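Local coordinates for uncharacterized protein (Rhodospirillum rubrum ATCC 11170, PDB 3K8R) that is of unknown function but belongs to the DUF2442 family and forms a two-chain assembly in the crystal, at residues A[91-95]-A[96-100]. Residues are numbered along the deposited sequence; the frame is centred on the assembly and turned at random.
Sequences PGLMA and GIFGT. With EDO (1,2-ethanediol), chain D.
Leu93 and Phe98 meet where the chain turns back past the end of its helix, their side chains crossing at about a right angle. The touch runs through one leucine branch: CD2 of Leu93 lies 3.5 Å from CD1 of Phe98, approaching the ring obliquely. In Phe98, CG stands opposite the carbonyl carbon (chi1 -69°), which carries the ring back to the leucine. A Schellman motif makes this reversal. Ile97 N donates to Gly92 O over 2.8 Å with an N-H...O angle of 152°, and Gly96 N donates a second hydrogen bond to Leu93 O at 3.1 Å, from well above the carbonyl plane. Gly96 leaves helical geometry with a positive phi of 92°, as the residue after a helix does in this motif. Beyond the turn, Ile97 O accepts a hydrogen bond from O2 of a 1,2-ethanediol at 2.6 Å; the diol, probably from the crystallisation liquor, also bonds Ser89 N, and CG2 of Ile97 lies alongside it. The motif thus ends helix 90-94 and starts the loop toward helix 101-105. Thr100 is the N-cap of that helix, its OG1 hydrogen-bonded to Trp103 N. Leu93 packs on Phe49 and Phe51 of strand 48-51, while Phe98 meets Cys47 of the second subunit.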
ATOM      1  N   PRO A  91      -9.550   0.669   1.426  1.00 30.79           N
ATOM      2  CA  PRO A  91      -9.485   1.130   0.041  1.00 30.38           C
ATOM      3  C   PRO A  91      -9.284   2.638  -0.047  1.00 30.70           C
ATOM      4  O   PRO A  91      -8.538   3.100  -0.916  1.00 32.16           O
ATOM      5  CB  PRO A  91     -10.843   0.724  -0.534  1.00 30.26           C
ATOM      6  CG  PRO A  91     -11.310  -0.398   0.330  1.00 30.91           C
ATOM      7  CD  PRO A  91     -10.774  -0.114   1.691  1.00 30.56           C
ATOM      8  N   GLY A  92      -9.940   3.385   0.842  1.00 29.72           N
ATOM      9  CA  GLY A  92      -9.808   4.839   0.887  1.00 29.30           C
ATOM     10  C   GLY A  92      -8.367   5.227   1.152  1.00 29.22           C
ATOM     11  O   GLY A  92      -7.789   6.041   0.433  1.00 29.75           O
ATOM     12  N   LEU A  93      -7.777   4.617   2.175  1.00 28.49           N
ATOM     13  CA  LEU A  93      -6.388   4.880   2.537  1.00 28.24           C
ATOM     14  C   LEU A  93      -5.454   4.529   1.380  1.00 29.07           C
ATOM     15  O   LEU A  93      -4.498   5.243   1.107  1.00 28.78           O
ATOM     16  CB  LEU A  93      -5.986   4.100   3.803  1.00 27.23           C
ATOM     17  CG  LEU A  93      -6.589   4.537   5.146  1.00 24.30           C
ATOM     18  CD1 LEU A  93      -6.136   3.608   6.262  1.00 22.32           C
ATOM     19  CD2 LEU A  93      -6.215   5.963   5.485  1.00 20.75           C
HETATM   20  N   MSE A  94      -5.742   3.435   0.683  1.00 29.55           N
HETATM   21  CA  MSE A  94      -4.900   3.027  -0.443  1.00 28.72           C
HETATM   22  C   MSE A  94      -5.096   3.945  -1.655  1.00 28.35           C
HETATM   23  O   MSE A  94      -4.221   4.044  -2.502  1.00 28.48           O
HETATM   24  CB  MSE A  94      -5.130   1.546  -0.775  1.00 27.72           C
HETATM   25  CG  MSE A  94      -4.759   0.643   0.414  1.00 27.02           C
HETATM   26 SE   MSE A  94      -4.716  -1.264   0.073  0.75 18.38          SE
HETATM   27  CE  MSE A  94      -3.303  -1.365  -1.237  1.00 23.71           C
ATOM     28  N   ALA A  95      -6.233   4.635  -1.710  1.00 28.23           N
ATOM     29  CA  ALA A  95      -6.517   5.589  -2.781  1.00 27.73           C
ATOM     30  C   ALA A  95      -5.885   6.944  -2.477  1.00 28.93           C
ATOM     31  O   ALA A  95      -5.905   7.846  -3.320  1.00 29.94           O
ATOM     32  CB  ALA A  95      -8.011   5.755  -2.950  1.00 26.22           C
ATOM     33  N   GLY A  96      -5.336   7.095  -1.274  1.00 28.96           N
ATOM     34  CA  GLY A  96      -4.752   8.358  -0.852  1.00 29.31           C
ATOM     35  C   GLY A  96      -5.753   9.249  -0.132  1.00 29.65           C
ATOM     36  O   GLY A  96      -5.490  10.425   0.083  1.00 30.30           O
ATOM     37  N   ILE A  97      -6.897   8.692   0.253  1.00 29.92           N
ATOM     38  CA  ILE A  97      -7.919   9.445   0.969  1.00 30.69           C
ATOM     39  C   ILE A  97      -7.787   9.208   2.473  1.00 31.74           C
ATOM     40  O   ILE A  97      -7.991   8.087   2.953  1.00 32.06           O
ATOM     41  CB  ILE A  97      -9.333   9.043   0.517  1.00 31.00           C
ATOM     42  CG1 ILE A  97      -9.491   9.249  -0.993  1.00 29.00           C
ATOM     43  CG2 ILE A  97     -10.384   9.839   1.295  1.00 29.51           C
ATOM     44  CD1 ILE A  97     -10.859   8.848  -1.510  1.00 30.60           C
ATOM     45  N   PHE A  98      -7.458  10.267   3.210  1.00 32.36           N
ATOM     46  CA  PHE A  98      -7.274  10.177   4.659  1.00 32.87           C
ATOM     47  C   PHE A  98      -8.411  10.768   5.498  1.00 32.79           C
ATOM     48  O   PHE A  98      -8.371  10.718   6.727  1.00 32.34           O
ATOM     49  CB  PHE A  98      -5.968  10.860   5.067  1.00 33.62           C
ATOM     50  CG  PHE A  98      -4.731  10.147   4.604  1.00 36.26           C
ATOM     51  CD1 PHE A  98      -4.347   8.942   5.195  1.00 36.70           C
ATOM     52  CD2 PHE A  98      -3.918  10.705   3.618  1.00 37.62           C
ATOM     53  CE1 PHE A  98      -3.202   8.290   4.789  1.00 36.67           C
ATOM     54  CE2 PHE A  98      -2.756  10.061   3.204  1.00 39.21           C
ATOM     55  CZ  PHE A  98      -2.397   8.853   3.789  1.00 38.68           C
ATOM     56  N   GLY A  99      -9.412  11.351   4.862  1.00 33.77           N
ATOM     57  CA  GLY A  99     -10.515  11.912   5.623  1.00 33.89           C
ATOM     58  C   GLY A  99     -11.519  12.608   4.748  1.00 33.95           C
ATOM     59  O   GLY A  99     -11.381  12.601   3.527  1.00 34.71           O
ATOM     60  N   THR A 100     -12.526  13.203   5.386  1.00 33.64           N
ATOM     61  CA  THR A 100     -13.565  13.944   4.693  1.00 32.77           C
ATOM     62  C   THR A 100     -12.929  15.180   4.077  1.00 33.08           C
ATOM     63  O   THR A 100     -11.949  15.700   4.599  1.00 33.50           O
ATOM     64  CB  THR A 100     -14.712  14.355   5.650  1.00 32.75           C
ATOM     65  OG1 THR A 100     -14.213  15.213   6.682  1.00 30.70           O
ATOM     66  CG2 THR A 100     -15.347  13.133   6.293  1.00 31.35           C
TER
HETATM   67  C1  EDO D 125     -12.145   6.939   5.388  1.00 63.16           C
HETATM   68  O1  EDO D 125     -11.058   6.281   6.053  1.00 56.84           O
HETATM   69  C2  EDO D 125     -11.671   7.581   4.082  1.00 66.27           C
HETATM   70  O2  EDO D 125     -10.315   7.207   3.777  1.00 67.70           O